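DUF3298 domain-containing protein (Pseudomonas aeruginosa, PDB 4E72) is of unknown function but belongs to the DUF3298 family and is probably exported from the cytoplasm, possibly as a lipoprotein. Local coordinates at residues 180-184 with 185-189; 211-214 with 215-219; 42-45 with 46-49. All coordinates share one frame; numbering follows the deposited sequence.

Contact 1: residues 180-184 with 185-189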
loop_
_atom_site.group_PDB
_atom_site.type_symbol
_atom_site.label_atom_id
_atom_site.label_comp_id
_atom_site.label_asym_id
_atom_site.label_seq_id
_atom_site.Cartn_x
_atom_site.Cartn_y
_atom_site.Cartn_z
ATOM N N VAL A 180 1.297 6.133 3.533
ATOM C CA VAL A 180 0.447 6.968 4.363
ATOM C C VAL A 180 -0.899 7.039 3.696
ATOM O O VAL A 180 -0.959 7.427 2.537
ATOM C CB VAL A 180 1.075 8.392 4.538
ATOM C CG1 VAL A 180 0.135 9.346 5.301
ATOM C CG2 VAL A 180 2.442 8.335 5.214
ATOM N N ALA A 181 -1.983 6.707 4.414
ATOM C CA ALA A 181 -3.318 6.794 3.836
ATOM C C ALA A 181 -4.220 7.736 4.616
ATOM O O ALA A 181 -4.224 7.719 5.858
ATOM C CB ALA A 181 -3.946 5.434 3.757
ATOM N N LEU A 182 -5.003 8.562 3.869
ATOM C CA LEU A 182 -5.963 9.480 4.444
ATOM C C LEU A 182 -7.263 8.707 4.740
ATOM O O LEU A 182 -8.303 8.934 4.114
ATOM C CB LEU A 182 -6.203 10.702 3.528
ATOM C CG LEU A 182 -5.037 11.720 3.382
ATOM C CD1 LEU A 182 -5.399 12.810 2.382
ATOM C CD2 LEU A 182 -4.680 12.382 4.734
ATOM N N THR A 183 -7.189 7.760 5.699
ATOM C CA THR A 183 -8.341 6.957 6.102
ATOM C C THR A 183 -9.296 7.874 6.930
ATOM O O THR A 183 -8.917 8.979 7.357
ATOM C CB THR A 183 -7.889 5.656 6.777
ATOM O OG1 THR A 183 -6.784 5.933 7.624
ATOM C CG2 THR A 183 -7.458 4.605 5.762
ATOM N N PHE A 184 -10.554 7.479 7.024
ATOM C CA PHE A 184 -11.582 8.322 7.638
ATOM C C PHE A 184 -11.414 8.486 9.164
ATOM O O PHE A 184 -11.580 9.593 9.655
ATOM C CB PHE A 184 -12.984 7.792 7.305
ATOM C CG PHE A 184 -14.120 8.640 7.808
ATOM C CD1 PHE A 184 -14.637 9.672 7.033
ATOM C CD2 PHE A 184 -14.703 8.389 9.048
ATOM C CE1 PHE A 184 -15.679 10.477 7.512
ATOM C CE2 PHE A 184 -15.753 9.190 9.525
ATOM C CZ PHE A 184 -16.235 10.228 8.751
ATOM N N GLY A 185 -11.072 7.408 9.873
ATOM C CA GLY A 185 -10.991 7.427 11.333
ATOM C C GLY A 185 -9.791 8.110 11.932
ATOM O O GLY A 185 -9.891 8.708 13.004
ATOM N N ALA A 186 -8.651 8.014 11.240
ATOM C CA ALA A 186 -7.339 8.536 11.620
ATOM C C ALA A 186 -6.437 8.466 10.407
ATOM O O ALA A 186 -6.830 7.859 9.411
ATOM C CB ALA A 186 -6.753 7.687 12.750
ATOM N N VAL A 187 -5.255 9.098 10.450
ATOM C CA VAL A 187 -4.317 8.931 9.345
ATOM C C VAL A 187 -3.604 7.547 9.558
ATOM O O VAL A 187 -3.075 7.278 10.643
ATOM C CB VAL A 187 -3.349 10.136 9.202
ATOM C CG1 VAL A 187 -2.128 9.801 8.337
ATOM C CG2 VAL A 187 -4.084 11.330 8.610
ATOM N N THR A 188 -3.643 6.664 8.547
ATOM C CA THR A 188 -2.986 5.342 8.664
ATOM C C THR A 188 -1.552 5.379 8.123
ATOM O O THR A 188 -1.335 5.813 6.991
ATOM C CB THR A 188 -3.812 4.251 7.951
ATOM O OG1 THR A 188 -5.106 4.212 8.541
ATOM C CG2 THR A 188 -3.172 2.847 8.033
ATOM N N LEU A 189 -0.583 4.914 8.940
ATOM C CA LEU A 189 0.816 4.709 8.534
ATOM C C LEU A 189 1.040 3.217 8.488
ATOM O O LEU A 189 0.983 2.548 9.528
ATOM C CB LEU A 189 1.875 5.365 9.442
ATOM C CG LEU A 189 1.793 6.842 9.803
ATOM C CD1 LEU A 189 3.119 7.297 10.364
ATOM C CD2 LEU A 189 1.476 7.685 8.621
#
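Ala181 and Thr188 form an antiparallel hydrogen-bonded pair, Val180 and Leu189 the adjoining non-hydrogen-bonded one, and beyond them the chain turns back on itself to close a beta hairpin. Ala181 N reaches Thr188 O at 2.8 Å, nearly straight, and Thr188 N returns the bond to Ala181 O at 2.9 Å. Leu182 then sits at the centre of an inverse gamma turn, with a weak bond from Thr183 N to the same Ala181 O.

Thr183 in the turn and Thr188 on the returning strand do the polar work. Thr183 points its CB at the returning strand and holds OG1 between its backbone N and carbonyl carbon (chi1 40°), where it faces both Ala186 and Thr188. Thr183 OG1 donates to Ala186 O at 2.6 Å, coming in 23° off the carbonyl plane, and accepts from Thr188 OG1, also at 2.6 Å. The side chains meet at about a right angle. Lys207 NZ, from strand 205-208, adds a bond to Thr188 OG1, and small Ala181 lies beside Thr188 on this face.

The other face is hydrocarbon. Val180 CG2 and Leu189 CD2 lie side by side, 3.6 Å apart, while Val180 CG1 touches Val187 CG1 at 3.8 Å. Leu182 CD2 extends the patch to Val187 CG2, and Phe145 of helix 142-159 covers Val180 and Leu189. Valine suits such a strand because branching at CB restricts the backbone to extended conformations.

The hairpin is thus two-sided: its apolar face packs on helix 142-159 and on Tyr210 and Leu213, whereas on the other a relay of hydroxyls, running from Thr188 through Thr183 to Ala186 O, satisfies polar groups in a buried setting and ties Thr183 to the returning strand by two short bonds.

Contact 2: residues 211-214 with 215-219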
loop_
_atom_site.group_PDB
_atom_site.type_symbol
_atom_site.label_atom_id
_atom_site.label_comp_id
_atom_site.label_asym_id
_atom_site.label_seq_id
_atom_site.Cartn_x
_atom_site.Cartn_y
_atom_site.Cartn_z
ATOM N N PRO A 211 -7.138 15.190 15.232
ATOM C CA PRO A 211 -6.916 16.382 16.081
ATOM C C PRO A 211 -5.443 16.607 16.448
ATOM O O PRO A 211 -5.092 17.721 16.846
ATOM C CB PRO A 211 -7.771 16.113 17.327
ATOM C CG PRO A 211 -8.776 15.099 16.892
ATOM C CD PRO A 211 -8.019 14.222 15.922
ATOM N N ARG A 212 -4.575 15.580 16.281
ATOM C CA ARG A 212 -3.133 15.718 16.521
ATOM C C ARG A 212 -2.457 16.335 15.288
ATOM O O ARG A 212 -1.263 16.669 15.336
ATOM C CB ARG A 212 -2.477 14.347 16.866
ATOM C CG ARG A 212 -2.963 13.756 18.195
ATOM C CD ARG A 212 -2.072 14.052 19.397
ATOM N NE ARG A 212 -1.728 15.464 19.582
ATOM C CZ ARG A 212 -2.510 16.372 20.160
ATOM N NH1 ARG A 212 -3.720 16.040 20.594
ATOM N NH2 ARG A 212 -2.094 17.624 20.292
ATOM N N LEU A 213 -3.219 16.483 14.183
ATOM C CA LEU A 213 -2.692 16.979 12.908
ATOM C C LEU A 213 -3.204 18.372 12.499
ATOM O O LEU A 213 -3.048 18.748 11.335
ATOM C CB LEU A 213 -3.009 15.955 11.805
ATOM C CG LEU A 213 -2.360 14.587 12.030
ATOM C CD1 LEU A 213 -3.079 13.527 11.268
ATOM C CD2 LEU A 213 -0.847 14.621 11.747
ATOM N N ASN A 214 -3.763 19.139 13.459
ATOM C CA ASN A 214 -4.246 20.501 13.262
ATOM C C ASN A 214 -3.065 21.386 12.945
ATOM O O ASN A 214 -2.152 21.493 13.769
ATOM C CB ASN A 214 -4.977 21.017 14.514
ATOM C CG ASN A 214 -6.322 20.388 14.780
ATOM O OD1 ASN A 214 -7.157 20.210 13.887
ATOM N ND2 ASN A 214 -6.597 20.125 16.040
ATOM N N GLY A 215 -3.045 21.953 11.744
ATOM C CA GLY A 215 -1.938 22.803 11.317
ATOM C C GLY A 215 -0.777 22.010 10.752
ATOM O O GLY A 215 0.279 22.579 10.467
ATOM N N ILE A 216 -0.961 20.671 10.604
ATOM C CA ILE A 216 0.034 19.762 10.057
ATOM C C ILE A 216 -0.492 19.265 8.707
ATOM O O ILE A 216 0.149 19.488 7.682
ATOM C CB ILE A 216 0.447 18.593 11.004
ATOM C CG1 ILE A 216 0.881 19.032 12.439
ATOM C CG2 ILE A 216 1.517 17.736 10.362
ATOM C CD1 ILE A 216 1.743 20.228 12.589
ATOM N N VAL A 217 -1.638 18.575 8.713
ATOM C CA VAL A 217 -2.302 18.101 7.498
ATOM C C VAL A 217 -3.226 19.262 7.024
ATOM O O VAL A 217 -3.792 19.953 7.859
ATOM C CB VAL A 217 -3.065 16.766 7.769
ATOM C CG1 VAL A 217 -3.992 16.408 6.613
ATOM C CG2 VAL A 217 -2.091 15.609 8.048
ATOM N N LYS A 218 -3.310 19.520 5.710
ATOM C CA LYS A 218 -4.173 20.546 5.118
ATOM C C LYS A 218 -5.627 20.365 5.610
ATOM O O LYS A 218 -6.115 19.241 5.607
ATOM C CB LYS A 218 -4.103 20.458 3.592
ATOM C CG LYS A 218 -2.852 21.109 3.015
ATOM C CD LYS A 218 -2.680 20.754 1.569
ATOM C CE LYS A 218 -1.553 21.537 0.944
ATOM N NZ LYS A 218 -0.957 20.809 -0.204
ATOM N N PRO A 219 -6.311 21.432 6.109
ATOM C CA PRO A 219 -7.674 21.250 6.660
ATOM C C PRO A 219 -8.715 20.649 5.693
ATOM O O PRO A 219 -9.611 19.936 6.142
ATOM C CB PRO A 219 -8.080 22.664 7.070
ATOM C CG PRO A 219 -6.803 23.402 7.240
ATOM C CD PRO A 219 -5.854 22.829 6.236
#
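Leu213 O is the acceptor round which this turn folds, taking the N-H groups of both Ile216 and Val217. Val217 N lies in the carbonyl plane at 3.0 Å from Leu213 O. Ile216 N, at 2.9 Å from Leu213 O, comes from above that plane, 56° out of it, so the two donors approach from different directions.

Between Leu213 and Ile216 the chain bends at Asn214 and Gly215. Gly215 has a positive phi of 84°, and it carries no CB that would be pressed against Asn214 O; glycine therefore fits the corner.

Several other polar groups bond to the chain round residues 135-148. Backbone hydrogen bonds pair Ile216 with Val138 and Lys218 with Met136, and Lys218 NZ bonds to Asp135 O. Arg212 NE has a weak bond to Gln148 OE1 on helix 142-159.

Leu213 supplies the apolar side. Leu213 CB meets Val217 CG2 at 3.9 Å, and Leu213 CD2 touches Ile216 CG2 at 4.1 Å, the leucine and isoleucine side chains crossing at about a right angle. Ile216 places CG2 there because that methyl stands anti to the backbone N, while CG1 takes the side nearer the Leu213 and Asn214 carbonyl oxygens.

With Asn214 and Gly215 at its two corners and the Ile216 N to Leu213 O bond closing it, the arrangement is a type II beta turn, widened by the bond from Val217 into an overlapping alpha turn, in the loop following strand 205-208.

Contact 3: residues 42-45 with 46-49; sequences PQLD and PIVE
Asp45, Pro46 and Leu44 carry most of this contact, in the opening part of helix 44-54. Asp45 CB lies against the proline ring, 3.5 Å from Pro46 CD, while the carboxylate leads away from it. Its CG is anti to the carbonyl carbon (chi1 -53°), and the group turns back toward the preceding residues, where OD1 accepts from Phe38 N. The backbone serves the other direction, Asp45 O taking Glu49 N at 3.1 Å in a nearly straight bond.

Pro46 has no N-H to give. A residue in the first turn needs none for the helical bonding, so proline is tolerated here; Pro46 CD sits where an N-H would point, within 3.3 Å of Pro42 O and equally near Gln43 O. The pyrrolidine also fixes phi at a helical value.

Leu44 works through both its backbone and its side chain. Leu44 O receives Val48 N at 3.0 Å, nearly along the C=O axis. Leu44 CD2 crosses at a slant to Ile47 CG2, 4.1 Å away, and meets Val48 CG2 more loosely. Leu44 and Val48 both touch Ile101 of strand 98-108, which makes this the side of the helix laid on the large mixed sheet; Tyr123 of strand 115-124 adjoins Leu44 and Ile47. Ile47 CD1, lying 3.3 Å from Gln43 O, packs against the backbone of Gln43.

Apolar and polar holds thus work together: the aliphatic chains lie on Ile101 and Tyr123, and Asp45 fastens the same helix turn to the end of strand 30-37 through Lys37 and Phe38 N. Proline fits the first turn, where its missing N-H costs little, and the Asp45 carboxylate, close to the amino end, would probably interact favourably with the helix dipole.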
loop_
_atom_site.group_PDB
_atom_site.type_symbol
_atom_site.label_atom_id
_atom_site.label_comp_id
_atom_site.label_asym_id
_atom_site.label_seq_id
_atom_site.Cartn_x
_atom_site.Cartn_y
_atom_site.Cartn_z
ATOM N N PRO A 42 -11.581 7.095 -15.699
ATOM C CA PRO A 42 -10.604 6.267 -16.440
ATOM C C PRO A 42 -9.129 6.645 -16.240
ATOM O O PRO A 42 -8.271 5.826 -16.574
ATOM C CB PRO A 42 -11.009 6.455 -17.900
ATOM C CG PRO A 42 -11.753 7.761 -17.926
ATOM C CD PRO A 42 -12.488 7.808 -16.629
ATOM N N GLN A 43 -8.829 7.844 -15.674
ATOM C CA GLN A 43 -7.444 8.275 -15.384
ATOM C C GLN A 43 -6.806 7.394 -14.317
ATOM O O GLN A 43 -5.591 7.270 -14.286
ATOM C CB GLN A 43 -7.381 9.740 -14.906
ATOM C CG GLN A 43 -8.071 10.744 -15.809
ATOM C CD GLN A 43 -9.175 11.413 -15.052
ATOM O OE1 GLN A 43 -8.986 12.482 -14.468
ATOM N NE2 GLN A 43 -10.333 10.765 -14.991
ATOM N N LEU A 44 -7.627 6.812 -13.425
ATOM C CA LEU A 44 -7.161 5.954 -12.335
ATOM C C LEU A 44 -6.655 4.596 -12.821
ATOM O O LEU A 44 -5.763 4.032 -12.182
ATOM C CB LEU A 44 -8.279 5.734 -11.304
ATOM C CG LEU A 44 -8.162 6.479 -9.971
ATOM C CD1 LEU A 44 -9.391 6.230 -9.110
ATOM C CD2 LEU A 44 -6.914 6.060 -9.201
ATOM N N ASP A 45 -7.238 4.053 -13.910
ATOM C CA ASP A 45 -6.860 2.727 -14.440
ATOM C C ASP A 45 -5.310 2.625 -14.699
ATOM O O ASP A 45 -4.711 1.725 -14.101
ATOM C CB ASP A 45 -7.678 2.353 -15.707
ATOM C CG ASP A 45 -9.212 2.438 -15.595
ATOM O OD1 ASP A 45 -9.722 2.701 -14.479
ATOM O OD2 ASP A 45 -9.898 2.240 -16.627
ATOM N N PRO A 46 -4.627 3.539 -15.471
ATOM C CA PRO A 46 -3.168 3.382 -15.669
ATOM C C PRO A 46 -2.332 3.721 -14.430
ATOM O O PRO A 46 -1.171 3.304 -14.347
ATOM C CB PRO A 46 -2.849 4.350 -16.811
ATOM C CG PRO A 46 -3.933 5.345 -16.796
ATOM C CD PRO A 46 -5.155 4.659 -16.286
ATOM N N ILE A 47 -2.910 4.498 -13.492
ATOM C CA ILE A 47 -2.278 4.902 -12.229
ATOM C C ILE A 47 -2.162 3.656 -11.317
ATOM O O ILE A 47 -1.134 3.441 -10.657
ATOM C CB ILE A 47 -3.106 6.047 -11.583
ATOM C CG1 ILE A 47 -2.815 7.407 -12.292
ATOM C CG2 ILE A 47 -2.895 6.114 -10.064
ATOM C CD1 ILE A 47 -3.807 8.614 -11.895
ATOM N N VAL A 48 -3.208 2.839 -11.306
ATOM C CA VAL A 48 -3.230 1.608 -10.530
ATOM C C VAL A 48 -2.260 0.605 -11.169
ATOM O O VAL A 48 -1.432 0.031 -10.462
ATOM C CB VAL A 48 -4.675 1.056 -10.443
ATOM C CG1 VAL A 48 -4.693 -0.384 -9.955
ATOM C CG2 VAL A 48 -5.522 1.938 -9.548
ATOM N N GLU A 49 -2.344 0.425 -12.504
ATOM C CA GLU A 49 -1.472 -0.505 -13.241
ATOM C C GLU A 49 0.011 -0.195 -12.977
ATOM O O GLU A 49 0.751 -1.110 -12.638
ATOM C CB GLU A 49 -1.771 -0.489 -14.756
ATOM C CG GLU A 49 -0.958 -1.538 -15.513
ATOM C CD GLU A 49 -1.266 -1.732 -16.980
ATOM O OE1 GLU A 49 -0.896 -0.850 -17.789
ATOM O OE2 GLU A 49 -1.773 -2.821 -17.335
#

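Overall arrangement
Contacts 1 and 2 are neighbours, with centres about 12 Å apart and a direct touch where Val187 CG2 meets Leu213 CD1 at 3.6 Å; both also pack on Phe145 of helix 142-159. Contact 1 is the more buried, a hairpin of the three-stranded sheet with a threonine relay on one face. Contact 2 is a partly exposed loop that relies on backbone bonds and a glycine corner. Contact 3 stands apart, its centre about 22 Å from that of contact 1 and 29 Å from that of contact 2, on a helix against the six-stranded mixed sheet. There i to i+4 helical bonds take the place of strand pairing, and apolar side chains meet the sheet while Asp45 gives a polar tie.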